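Local atomic coordinates of putative oxidoreductase YfjR (Streptomyces aurantiacus, PDB entry 4OQZ), a protein that reduces imines with S selectivity and probably draws the hydride from NADPH bound to its Rossmann-type domain. Residues T132-P137 with G153-R158. Residues are numbered along the deposited sequence; the frame is centred on the assembly and turned at random.
Sequences TFYSGP and GKTDYR
The ring of Tyr157 takes Gly136 O at its edge and in its plane: Tyr157 OH donates to Gly136 O at 2.5 Å, a very short bond that meets the carbonyl almost head-on (C=O...donor angle 176°). Reach comes from the first torsion, with CG anti to the backbone N (chi1 -179°), which lays the ring along segment 132-137 and past Tyr134 O. Tyr134 is touched at its ring edge, near the plane, where Thr155 CG2 lies 3.7 Å from CE2. Tyr134, Tyr157 and Thr155 share one face of the sheet, covered by helix 138-151, whose Tyr141 meets the Tyr157 ring and hydrogen-bonds Thr155 OG1. On the other face, Phe133 is approached obliquely by Arg158 CD, 3.7 Å from CD1, and by Asp156 OD2, the carboxylate being inclined 35° to the ring.

These two strands and the helix between them form a beta-alpha-beta unit, and strand 154-159 is the outermost on its side of the Rossmann-type domain's sheet within the chain. Parallel pairing is evident in the alternation of bonds: Asp156 N to Thr132 O, Tyr134 N to Asp156 O at 3.0 Å, then Arg158 N to Tyr134 O at 2.8 Å. Thr132 N adds a weak bond to Lys154 O.

Bends at chi2 and chi3 fold Arg158 back beside Phe133, so that NH1 forms a salt bridge with Asp156 OD1 at 2.9 Å, OD1 lying near the guanidinium plane, while NH1 comes from the syn side but tilted out of the carboxylate plane. The other carboxylate oxygen, Asp156 OD2, hydrogen-bonds Tyr203 OH of the second subunit, and the ring of that same Tyr203 meets the ring of Phe133.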
loop_
_atom_site.group_PDB
_atom_site.type_symbol
_atom_site.label_atom_id
_atom_site.label_comp_id
_atom_site.label_asym_id
_atom_site.label_seq_id
_atom_site.Cartn_x
_atom_site.Cartn_y
_atom_site.Cartn_z
ATOM N N THR A 132 -11.909 -16.460 -2.770
ATOM C CA THR A 132 -12.161 -16.305 -4.204
ATOM C C THR A 132 -13.486 -15.586 -4.358
ATOM O O THR A 132 -14.490 -15.962 -3.730
ATOM C CB THR A 132 -12.195 -17.640 -4.939
ATOM O OG1 THR A 132 -10.999 -18.366 -4.686
ATOM C CG2 THR A 132 -12.365 -17.473 -6.489
ATOM N N PHE A 133 -13.495 -14.569 -5.222
ATOM C CA PHE A 133 -14.702 -13.812 -5.537
ATOM C C PHE A 133 -15.398 -14.571 -6.668
ATOM O O PHE A 133 -14.734 -14.990 -7.601
ATOM C CB PHE A 133 -14.343 -12.399 -6.056
ATOM C CG PHE A 133 -13.734 -11.447 -5.057
ATOM C CD1 PHE A 133 -14.506 -10.890 -4.041
ATOM C CD2 PHE A 133 -12.404 -11.066 -5.162
ATOM C CE1 PHE A 133 -13.937 -10.016 -3.115
ATOM C CE2 PHE A 133 -11.838 -10.177 -4.233
ATOM C CZ PHE A 133 -12.598 -9.686 -3.207
ATOM N N TYR A 134 -16.706 -14.730 -6.581
ATOM C CA TYR A 134 -17.533 -15.360 -7.603
ATOM C C TYR A 134 -18.689 -14.464 -8.032
ATOM O O TYR A 134 -19.333 -13.817 -7.198
ATOM C CB TYR A 134 -18.073 -16.718 -7.150
ATOM C CG TYR A 134 -17.004 -17.795 -7.116
ATOM C CD1 TYR A 134 -16.546 -18.389 -8.287
ATOM C CD2 TYR A 134 -16.433 -18.198 -5.912
ATOM C CE1 TYR A 134 -15.544 -19.351 -8.263
ATOM C CE2 TYR A 134 -15.445 -19.177 -5.873
ATOM C CZ TYR A 134 -15.002 -19.753 -7.054
ATOM O OH TYR A 134 -14.002 -20.706 -7.044
ATOM N N SER A 135 -18.932 -14.411 -9.344
ATOM C CA SER A 135 -20.042 -13.679 -9.905
ATOM C C SER A 135 -20.675 -14.457 -11.078
ATOM O O SER A 135 -20.021 -15.301 -11.691
ATOM C CB SER A 135 -19.663 -12.237 -10.240
ATOM O OG SER A 135 -18.840 -12.095 -11.385
ATOM N N GLY A 136 -21.968 -14.244 -11.290
ATOM C CA GLY A 136 -22.736 -14.949 -12.307
ATOM C C GLY A 136 -24.013 -15.521 -11.733
ATOM O O GLY A 136 -24.450 -15.060 -10.676
ATOM N N PRO A 137 -24.630 -16.540 -12.386
ATOM C CA PRO A 137 -25.915 -17.069 -11.889
ATOM C C PRO A 137 -25.868 -17.735 -10.512
ATOM O O PRO A 137 -25.185 -18.748 -10.320
ATOM C CB PRO A 137 -26.388 -17.989 -13.023
ATOM C CG PRO A 137 -25.607 -17.546 -14.238
ATOM C CD PRO A 137 -24.260 -17.189 -13.657
ATOM N N GLY A 153 -10.870 -22.047 0.863
ATOM C CA GLY A 153 -11.813 -22.272 1.966
ATOM C C GLY A 153 -12.967 -21.279 2.030
ATOM O O GLY A 153 -14.098 -21.656 2.353
ATOM N N LYS A 154 -12.685 -20.005 1.662
ATOM C CA LYS A 154 -13.673 -18.939 1.605
ATOM C C LYS A 154 -14.001 -18.616 0.145
ATOM O O LYS A 154 -13.115 -18.639 -0.732
ATOM C CB LYS A 154 -13.190 -17.681 2.347
ATOM C CG LYS A 154 -12.794 -17.889 3.808
ATOM C CD LYS A 154 -11.923 -16.707 4.283
ATOM C CE LYS A 154 -11.474 -16.818 5.722
ATOM N NZ LYS A 154 -10.443 -15.796 6.054
ATOM N N THR A 155 -15.303 -18.385 -0.119
ATOM C CA THR A 155 -15.836 -18.015 -1.439
ATOM C C THR A 155 -16.777 -16.843 -1.218
ATOM O O THR A 155 -17.581 -16.851 -0.278
ATOM C CB THR A 155 -16.454 -19.200 -2.229
ATOM O OG1 THR A 155 -17.699 -19.602 -1.647
ATOM C CG2 THR A 155 -15.474 -20.416 -2.401
ATOM N N ASP A 156 -16.652 -15.814 -2.058
ATOM C CA ASP A 156 -17.439 -14.583 -1.880
ATOM C C ASP A 156 -18.246 -14.206 -3.115
ATOM O O ASP A 156 -17.726 -13.552 -4.015
ATOM C CB ASP A 156 -16.489 -13.456 -1.465
ATOM C CG ASP A 156 -17.117 -12.157 -0.997
ATOM O OD1 ASP A 156 -18.372 -12.070 -0.968
ATOM O OD2 ASP A 156 -16.359 -11.252 -0.593
ATOM N N TYR A 157 -19.535 -14.588 -3.132
ATOM C CA TYR A 157 -20.457 -14.299 -4.225
ATOM C C TYR A 157 -20.850 -12.810 -4.238
ATOM O O TYR A 157 -21.515 -12.333 -3.312
ATOM C CB TYR A 157 -21.686 -15.211 -4.157
ATOM C CG TYR A 157 -22.653 -14.974 -5.289
ATOM C CD1 TYR A 157 -22.454 -15.559 -6.538
ATOM C CD2 TYR A 157 -23.754 -14.136 -5.128
ATOM C CE1 TYR A 157 -23.335 -15.328 -7.592
ATOM C CE2 TYR A 157 -24.634 -13.889 -6.179
ATOM C CZ TYR A 157 -24.430 -14.502 -7.403
ATOM O OH TYR A 157 -25.318 -14.282 -8.423
ATOM N N ARG A 158 -20.428 -12.095 -5.295
ATOM C CA ARG A 158 -20.615 -10.647 -5.462
ATOM C C ARG A 158 -21.860 -10.221 -6.193
ATOM O O ARG A 158 -22.358 -9.102 -5.978
ATOM C CB ARG A 158 -19.364 -9.994 -6.094
ATOM C CG ARG A 158 -18.030 -10.182 -5.337
ATOM C CD ARG A 158 -18.090 -9.962 -3.820
ATOM N NE ARG A 158 -18.727 -8.695 -3.434
ATOM C CZ ARG A 158 -19.438 -8.518 -2.321
ATOM N NH1 ARG A 158 -19.620 -9.525 -1.473
ATOM N NH2 ARG A 158 -19.987 -7.336 -2.055
#